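Solute carrier family 15 member 1 (PDB 5A9D) carries small peptides into cells of the intestine together with protons, and is represented here by its extracellular domain alone. Local coordinates at residues 107-112 and 167-172; 97-102 and 111-116; 86-91 and 128-133. All coordinates share one frame; numbering follows the deposited sequence.

Interaction 1. Residues 107-112 and 167-172; sequences EMVTIK and YVIRRA
Ile-169 reaches across to Val-109 and Ile-111, and its CD1 methyl touches both. Val-109 meets it tip to tip, with CG2 3.9 Å from Ile-169 CD1. Ile-111 comes in the same way, its own CD1 also 3.9 Å from Ile-169 CD1. One methyl therefore fills the junction between two side chains that leave the same side of their strand. The shape of Ile-169 explains the reach. Its CG1 lies anti to the carbonyl carbon (chi1 -57°), and CD1 continues from there in an extended course (chi2 166°). Ile-111 is less relaxed, since its chi2 of 98° lies away from the usual staggered positions. The two strands belong to facing sheets of an Ig-like beta sandwich. Strand 109-113 pairs with strands 116-121 and 138-142, while strand 164-171 lies between strands 97-103 and 177-184. The CA atoms of Val-109 and Ile-169 are 8.9 Å apart, a spacing bridged by side chains and not by backbone bonds. All three residues are buried. Phe-101 of strand 97-103 packs beside Ile-169, and Val-109 also rests on Val-121 of strand 116-121.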
# COMPACT_ATOMS: atom_id res chain seq x y z
N GLU A 107 16.75 -8.33 11.96
CA GLU A 107 15.76 -8.09 13.00
C GLU A 107 14.96 -6.85 12.60
O GLU A 107 15.45 -6.03 11.83
CB GLU A 107 16.42 -7.83 14.39
CG GLU A 107 17.30 -8.96 14.92
CD GLU A 107 16.68 -10.34 15.09
OE1 GLU A 107 15.48 -10.41 15.46
OE2 GLU A 107 17.40 -11.34 14.89
N MET A 108 13.74 -6.73 13.13
CA MET A 108 12.85 -5.60 12.90
C MET A 108 13.46 -4.32 13.50
O MET A 108 14.23 -4.39 14.46
CB MET A 108 11.50 -5.84 13.58
CG MET A 108 10.62 -6.84 12.86
SD MET A 108 9.18 -7.17 13.89
CE MET A 108 8.37 -8.48 12.92
N VAL A 109 13.09 -3.17 12.95
CA VAL A 109 13.57 -1.88 13.43
C VAL A 109 12.39 -0.95 13.67
O VAL A 109 11.40 -1.01 12.95
CB VAL A 109 14.64 -1.23 12.50
CG1 VAL A 109 15.92 -2.04 12.45
CG2 VAL A 109 14.10 -0.94 11.11
N THR A 110 12.52 -0.06 14.65
CA THR A 110 11.52 0.95 14.93
C THR A 110 12.20 2.29 14.82
O THR A 110 13.29 2.49 15.36
CB THR A 110 10.80 0.68 16.27
OG1 THR A 110 9.97 -0.46 16.08
CG2 THR A 110 9.93 1.87 16.72
N ILE A 111 11.58 3.20 14.09
CA ILE A 111 12.11 4.54 13.88
C ILE A 111 11.14 5.51 14.45
O ILE A 111 9.95 5.39 14.17
CB ILE A 111 12.41 4.87 12.38
CG1 ILE A 111 13.29 3.80 11.75
CG2 ILE A 111 13.05 6.28 12.26
CD1 ILE A 111 12.50 2.76 10.92
N LYS A 112 11.65 6.49 15.22
CA LYS A 112 10.82 7.54 15.80
C LYS A 112 11.43 8.85 15.29
O LYS A 112 12.64 9.06 15.45
CB LYS A 112 10.79 7.50 17.35
CG LYS A 112 10.18 6.22 17.92
CD LYS A 112 9.48 6.48 19.23
CE LYS A 112 9.01 5.21 19.90
NZ LYS A 112 8.53 5.47 21.29
N TYR A 167 15.64 6.27 3.46
CA TYR A 167 16.76 6.13 4.39
C TYR A 167 17.01 4.64 4.58
O TYR A 167 16.10 3.92 5.02
CB TYR A 167 16.39 6.87 5.70
CG TYR A 167 16.53 8.38 5.63
CD1 TYR A 167 16.34 9.07 4.43
CD2 TYR A 167 16.93 9.11 6.74
CE1 TYR A 167 16.54 10.45 4.35
CE2 TYR A 167 17.13 10.49 6.66
CZ TYR A 167 16.92 11.16 5.47
OH TYR A 167 17.11 12.52 5.41
N VAL A 168 18.16 4.15 4.11
CA VAL A 168 18.49 2.71 4.19
C VAL A 168 19.31 2.47 5.44
O VAL A 168 20.39 3.02 5.58
CB VAL A 168 19.20 2.19 2.89
CG1 VAL A 168 19.68 0.75 3.06
CG2 VAL A 168 18.29 2.31 1.67
N ILE A 169 18.81 1.62 6.34
CA ILE A 169 19.45 1.28 7.60
C ILE A 169 20.29 0.04 7.39
O ILE A 169 19.74 -0.98 6.99
CB ILE A 169 18.36 1.05 8.68
CG1 ILE A 169 17.45 2.31 8.82
CG2 ILE A 169 19.01 0.58 10.03
CD1 ILE A 169 16.09 2.02 9.64
N ARG A 170 21.60 0.10 7.72
CA ARG A 170 22.48 -1.07 7.60
C ARG A 170 23.46 -1.15 8.75
O ARG A 170 23.60 -0.18 9.51
CB ARG A 170 23.26 -1.02 6.28
CG ARG A 170 24.12 0.24 6.10
CD ARG A 170 25.23 -0.03 5.11
NE ARG A 170 25.58 1.17 4.36
CZ ARG A 170 26.71 1.32 3.67
NH1 ARG A 170 27.62 0.36 3.66
NH2 ARG A 170 26.93 2.44 2.99
N ARG A 171 24.23 -2.26 8.80
CA ARG A 171 25.30 -2.44 9.79
C ARG A 171 26.47 -1.60 9.35
O ARG A 171 26.83 -1.65 8.18
CB ARG A 171 25.78 -3.91 9.87
CG ARG A 171 24.84 -4.92 10.51
CD ARG A 171 24.39 -4.57 11.91
NE ARG A 171 25.37 -4.90 12.94
CZ ARG A 171 25.48 -6.09 13.53
NH1 ARG A 171 24.70 -7.10 13.15
NH2 ARG A 171 26.38 -6.28 14.48
N ALA A 172 27.05 -0.81 10.26
CA ALA A 172 28.28 -0.04 10.02
C ALA A 172 29.46 -0.97 10.21
O ALA A 172 29.31 -2.01 10.86
CB ALA A 172 28.37 1.13 11.00

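Interaction 2. Residues 97-102 and 111-116; sequences NGIRFV and IKMSGK
The ring of Phe-101 lies over Ile-111, which presents its CG2 methyl to one ring face. The methyl sits 3.8 Å from the Phe-101 ring centroid, and the line to it is 21° off the ring normal. This is a CH-pi contact, displaced toward the rim at CZ and CE1. The other branch of Ile-111 lies nearer the root of the ring, with its CD1 3.7 Å from Phe-101 CB. Ile-111 thus follows the phenylalanine from CB to the far end of the ring. Met-113 adds a second contact two residues on. Its CG is anti to the backbone N (chi1 178°), and the chain runs out straight before bending at chi3 (-94°). That bend brings CE to the ring edge, 4.3 Å from Phe-101 CZ. The Met-113 and Ile-99 side chains cross at about a right angle, with Met-113 SD 3.9 Å from Ile-99 CD1. The strands come from opposing sheets of the sandwich, and their short axes pass 9.8 Å apart. After Met-113 the chain reverses in a type I' turn to Lys-116, closed by two backbone hydrogen bonds and forming a tight beta hairpin. Tyr-118 of its second strand meets the Phe-101 ring edge-to-face. With an alanine at Phe-101, Ile-111 would probably face a gap, and the Met-113 methyl would lose its ring-edge neighbour. Arg-100 turns from this core and forms a salt bridge with Asp-86 of the second subunit. Between these segments the side chains meet through carbon and sulfur, so the grip depends on close fit and dispersion rather than on directional bonds.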
# COMPACT_ATOMS: atom_id res chain seq x y z
N ASN A 97 8.32 16.95 3.24
CA ASN A 97 9.18 15.94 2.67
C ASN A 97 8.72 14.58 3.11
O ASN A 97 8.50 14.37 4.29
CB ASN A 97 10.64 16.21 3.09
CG ASN A 97 11.10 17.60 2.67
OD1 ASN A 97 11.19 17.93 1.48
ND2 ASN A 97 11.23 18.50 3.63
N GLY A 98 8.56 13.69 2.15
CA GLY A 98 8.19 12.30 2.41
C GLY A 98 9.44 11.52 2.75
O GLY A 98 10.42 11.60 2.02
N ILE A 99 9.42 10.80 3.86
CA ILE A 99 10.56 9.97 4.25
C ILE A 99 10.08 8.55 4.53
O ILE A 99 9.11 8.36 5.26
CB ILE A 99 11.35 10.57 5.45
CG1 ILE A 99 11.95 11.96 5.12
CG2 ILE A 99 12.45 9.60 5.97
CD1 ILE A 99 12.46 12.75 6.38
N ARG A 100 10.77 7.57 3.96
CA ARG A 100 10.49 6.17 4.27
C ARG A 100 11.83 5.52 4.66
O ARG A 100 12.89 6.04 4.34
CB ARG A 100 9.81 5.43 3.10
CG ARG A 100 10.74 5.23 1.92
CD ARG A 100 10.14 4.28 0.92
NE ARG A 100 10.98 4.25 -0.26
CZ ARG A 100 10.60 3.73 -1.42
NH1 ARG A 100 9.41 3.16 -1.55
NH2 ARG A 100 11.41 3.79 -2.47
N PHE A 101 11.76 4.44 5.42
CA PHE A 101 12.95 3.75 5.87
C PHE A 101 12.98 2.34 5.30
O PHE A 101 11.95 1.70 5.17
CB PHE A 101 12.99 3.69 7.41
CG PHE A 101 13.33 5.03 8.02
CD1 PHE A 101 12.33 5.97 8.27
CD2 PHE A 101 14.66 5.38 8.27
CE1 PHE A 101 12.66 7.23 8.78
CE2 PHE A 101 14.98 6.62 8.81
CZ PHE A 101 13.99 7.55 9.04
N VAL A 102 14.19 1.88 4.95
CA VAL A 102 14.40 0.54 4.45
C VAL A 102 15.28 -0.14 5.48
O VAL A 102 16.36 0.38 5.81
CB VAL A 102 15.01 0.51 3.01
CG1 VAL A 102 15.53 -0.90 2.65
CG2 VAL A 102 14.00 0.98 1.97
N ILE A 111 11.58 3.20 14.09
CA ILE A 111 12.11 4.54 13.88
C ILE A 111 11.14 5.51 14.45
O ILE A 111 9.95 5.39 14.17
CB ILE A 111 12.41 4.87 12.38
CG1 ILE A 111 13.29 3.80 11.75
CG2 ILE A 111 13.05 6.28 12.26
CD1 ILE A 111 12.50 2.76 10.92
N LYS A 112 11.65 6.49 15.22
CA LYS A 112 10.82 7.54 15.80
C LYS A 112 11.43 8.85 15.29
O LYS A 112 12.64 9.06 15.45
CB LYS A 112 10.79 7.50 17.35
CG LYS A 112 10.18 6.22 17.92
CD LYS A 112 9.48 6.48 19.23
CE LYS A 112 9.01 5.21 19.90
NZ LYS A 112 8.53 5.47 21.29
N MET A 113 10.62 9.67 14.62
CA MET A 113 11.10 10.95 14.07
C MET A 113 10.02 11.99 14.22
O MET A 113 8.92 11.79 13.70
CB MET A 113 11.50 10.80 12.59
CG MET A 113 11.96 12.14 11.95
SD MET A 113 12.27 12.04 10.17
CE MET A 113 13.93 11.72 10.14
N SER A 114 10.35 13.12 14.87
CA SER A 114 9.48 14.29 15.08
C SER A 114 8.05 13.90 15.41
O SER A 114 7.13 14.35 14.73
CB SER A 114 9.51 15.23 13.87
OG SER A 114 10.81 15.43 13.33
N GLY A 115 7.86 13.04 16.42
CA GLY A 115 6.54 12.59 16.85
C GLY A 115 5.87 11.52 16.00
O GLY A 115 4.79 11.04 16.34
N LYS A 116 6.50 11.14 14.87
CA LYS A 116 5.99 10.07 13.99
C LYS A 116 6.76 8.77 14.23
O LYS A 116 7.88 8.81 14.72
CB LYS A 116 5.99 10.49 12.51
CG LYS A 116 4.98 11.65 12.30
CD LYS A 116 4.83 12.02 10.85
CE LYS A 116 3.79 13.12 10.68
NZ LYS A 116 4.37 14.45 10.97

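Interaction 3. Residues 86-91 and 128-133; sequences DGLNQK and GYQFFP
Leu-88 is the hub of this contact, and its two methyls meet different parts of the opposite segment. CD1 comes up to the edge of the Phe-131 ring, 3.6 Å from Phe-131 CD1 and 3.7 Å from Phe-131 CE1. The two side chains cross at about a right angle, and the methyl lies near the ring plane. CD2 takes the other direction and rests against backbone, 3.7 Å from Tyr-129 O. The CG of Leu-88 is anti to the carbonyl carbon (chi1 -60°), which sends the fork toward strand 125-132. This is the tight part, and Leu-88 is buried in it. The contact joins two Ig-like sandwiches. Strand 80-88 is an outermost strand in a sheet of the first, and strand 125-132 is an outermost strand in a sheet of the second. The loose part begins at Gln-130, whose CG is 4.4 Å from Leu-88 CD2. Its amide turns elsewhere, with NE2 hydrogen-bonded to Val-117 O. The Tyr-129 side chain leads away from Leu-88, and its hydroxyl bonds to Asp-184. Phe-131 and Tyr-129 are both partly exposed. A glycerol, probably from the crystallisation liquor, lies about 4 Å from the Leu-88 side chain and hydrogen-bonds to Tyr-129 O. Gly-87, just before Leu-88, has a positive phi (90°), and a side chain on it would collide with the Asp-86 carbonyl oxygen. The backbone of Leu-88 is also gripped by the second subunit: its N bonds to Thr-189 OG1 of that chain, and its O to Asn-188 ND2 of that chain.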
# COMPACT_ATOMS: atom_id res chain seq x y z
N ASP A 86 -5.43 2.24 3.89
CA ASP A 86 -6.09 3.36 3.20
C ASP A 86 -5.24 4.64 3.14
O ASP A 86 -5.78 5.73 2.83
CB ASP A 86 -7.45 3.68 3.85
CG ASP A 86 -8.61 2.74 3.63
OD1 ASP A 86 -8.42 1.67 3.00
OD2 ASP A 86 -9.71 3.06 4.11
N GLY A 87 -3.97 4.54 3.48
CA GLY A 87 -3.09 5.70 3.43
C GLY A 87 -3.03 6.53 4.70
O GLY A 87 -3.44 6.08 5.78
N LEU A 88 -2.48 7.72 4.59
CA LEU A 88 -2.25 8.59 5.73
C LEU A 88 -3.48 9.22 6.32
O LEU A 88 -4.44 9.50 5.61
CB LEU A 88 -1.22 9.65 5.36
CG LEU A 88 0.16 9.14 4.93
CD1 LEU A 88 1.03 10.29 4.55
CD2 LEU A 88 0.86 8.43 6.05
N ASN A 89 -3.45 9.45 7.64
CA ASN A 89 -4.52 10.14 8.38
C ASN A 89 -4.66 11.59 7.95
O ASN A 89 -5.77 12.11 7.94
CB ASN A 89 -4.22 10.13 9.88
CG ASN A 89 -4.56 8.83 10.52
OD1 ASN A 89 -5.15 7.97 9.89
ND2 ASN A 89 -4.14 8.65 11.76
N GLN A 90 -3.53 12.24 7.62
CA GLN A 90 -3.49 13.65 7.22
C GLN A 90 -2.87 13.82 5.85
O GLN A 90 -1.90 13.14 5.50
CB GLN A 90 -2.68 14.46 8.25
CG GLN A 90 -3.46 14.82 9.52
CD GLN A 90 -4.24 16.11 9.36
OE1 GLN A 90 -5.32 16.14 8.74
NE2 GLN A 90 -3.71 17.20 9.90
N LYS A 91 -3.42 14.74 5.07
CA LYS A 91 -2.88 15.07 3.75
C LYS A 91 -1.59 15.86 3.97
O LYS A 91 -1.56 16.81 4.76
CB LYS A 91 -3.89 15.90 2.93
CG LYS A 91 -3.62 15.84 1.42
CD LYS A 91 -4.67 16.60 0.65
CE LYS A 91 -4.76 16.16 -0.79
NZ LYS A 91 -6.01 16.66 -1.44
N GLY A 128 6.15 2.75 4.61
CA GLY A 128 5.51 3.73 3.75
C GLY A 128 6.15 5.07 4.06
O GLY A 128 6.95 5.17 4.99
N TYR A 129 5.85 6.10 3.28
CA TYR A 129 6.38 7.43 3.57
C TYR A 129 5.48 8.10 4.63
O TYR A 129 4.26 7.93 4.61
CB TYR A 129 6.32 8.32 2.31
CG TYR A 129 7.28 7.96 1.19
CD1 TYR A 129 8.58 8.45 1.18
CD2 TYR A 129 6.88 7.16 0.12
CE1 TYR A 129 9.47 8.15 0.14
CE2 TYR A 129 7.75 6.86 -0.93
CZ TYR A 129 9.05 7.35 -0.91
OH TYR A 129 9.94 7.08 -1.92
N GLN A 130 6.09 8.98 5.44
CA GLN A 130 5.43 9.90 6.37
C GLN A 130 6.08 11.25 6.07
O GLN A 130 7.20 11.29 5.54
CB GLN A 130 5.54 9.44 7.82
CG GLN A 130 4.74 8.15 8.06
CD GLN A 130 4.61 7.81 9.52
OE1 GLN A 130 3.72 8.27 10.20
NE2 GLN A 130 5.46 6.95 10.00
N PHE A 131 5.35 12.35 6.28
CA PHE A 131 5.75 13.68 5.86
C PHE A 131 6.08 14.64 7.00
O PHE A 131 5.47 14.61 8.06
CB PHE A 131 4.68 14.27 4.91
CG PHE A 131 4.57 13.47 3.62
CD1 PHE A 131 3.90 12.26 3.59
CD2 PHE A 131 5.11 13.95 2.44
CE1 PHE A 131 3.83 11.50 2.41
CE2 PHE A 131 5.01 13.21 1.25
CZ PHE A 131 4.41 11.96 1.25
N PHE A 132 7.12 15.46 6.76
CA PHE A 132 7.72 16.35 7.75
C PHE A 132 8.00 17.70 7.18
O PHE A 132 8.35 17.79 6.00
CB PHE A 132 9.07 15.74 8.26
CG PHE A 132 8.93 14.34 8.82
CD1 PHE A 132 9.01 13.23 7.99
CD2 PHE A 132 8.69 14.15 10.18
CE1 PHE A 132 8.79 11.95 8.50
CE2 PHE A 132 8.53 12.86 10.69
CZ PHE A 132 8.59 11.77 9.86
N PRO A 133 7.95 18.78 8.01
CA PRO A 133 8.35 20.10 7.50
C PRO A 133 9.85 20.10 7.18
O PRO A 133 10.59 19.26 7.71
CB PRO A 133 8.03 21.04 8.68
CG PRO A 133 7.12 20.26 9.58
CD PRO A 133 7.57 18.85 9.44

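From the N terminus, the first sandwich ends with strand 80-88, where interaction 3 opens. The chain then enters the second sandwich at 97-102. Interaction 2 closes first, when 111-116 returns over that strand, and its short loop falls wholly within the larger loop of interaction 3. That loop closes at 128-133 and ties the two sandwiches together. Interaction 1 starts at 107-112, inside the same loop, but closes only at 167-172, so interactions 1 and 3 cross. Interactions 1 and 2 share Ile-111 and Lys-112. Strand 109-113 thereby packs on two neighbouring parallel strands, 97-103 and 164-171. Strand 97-103 also pairs with 125-132, which links interaction 2 to interaction 3.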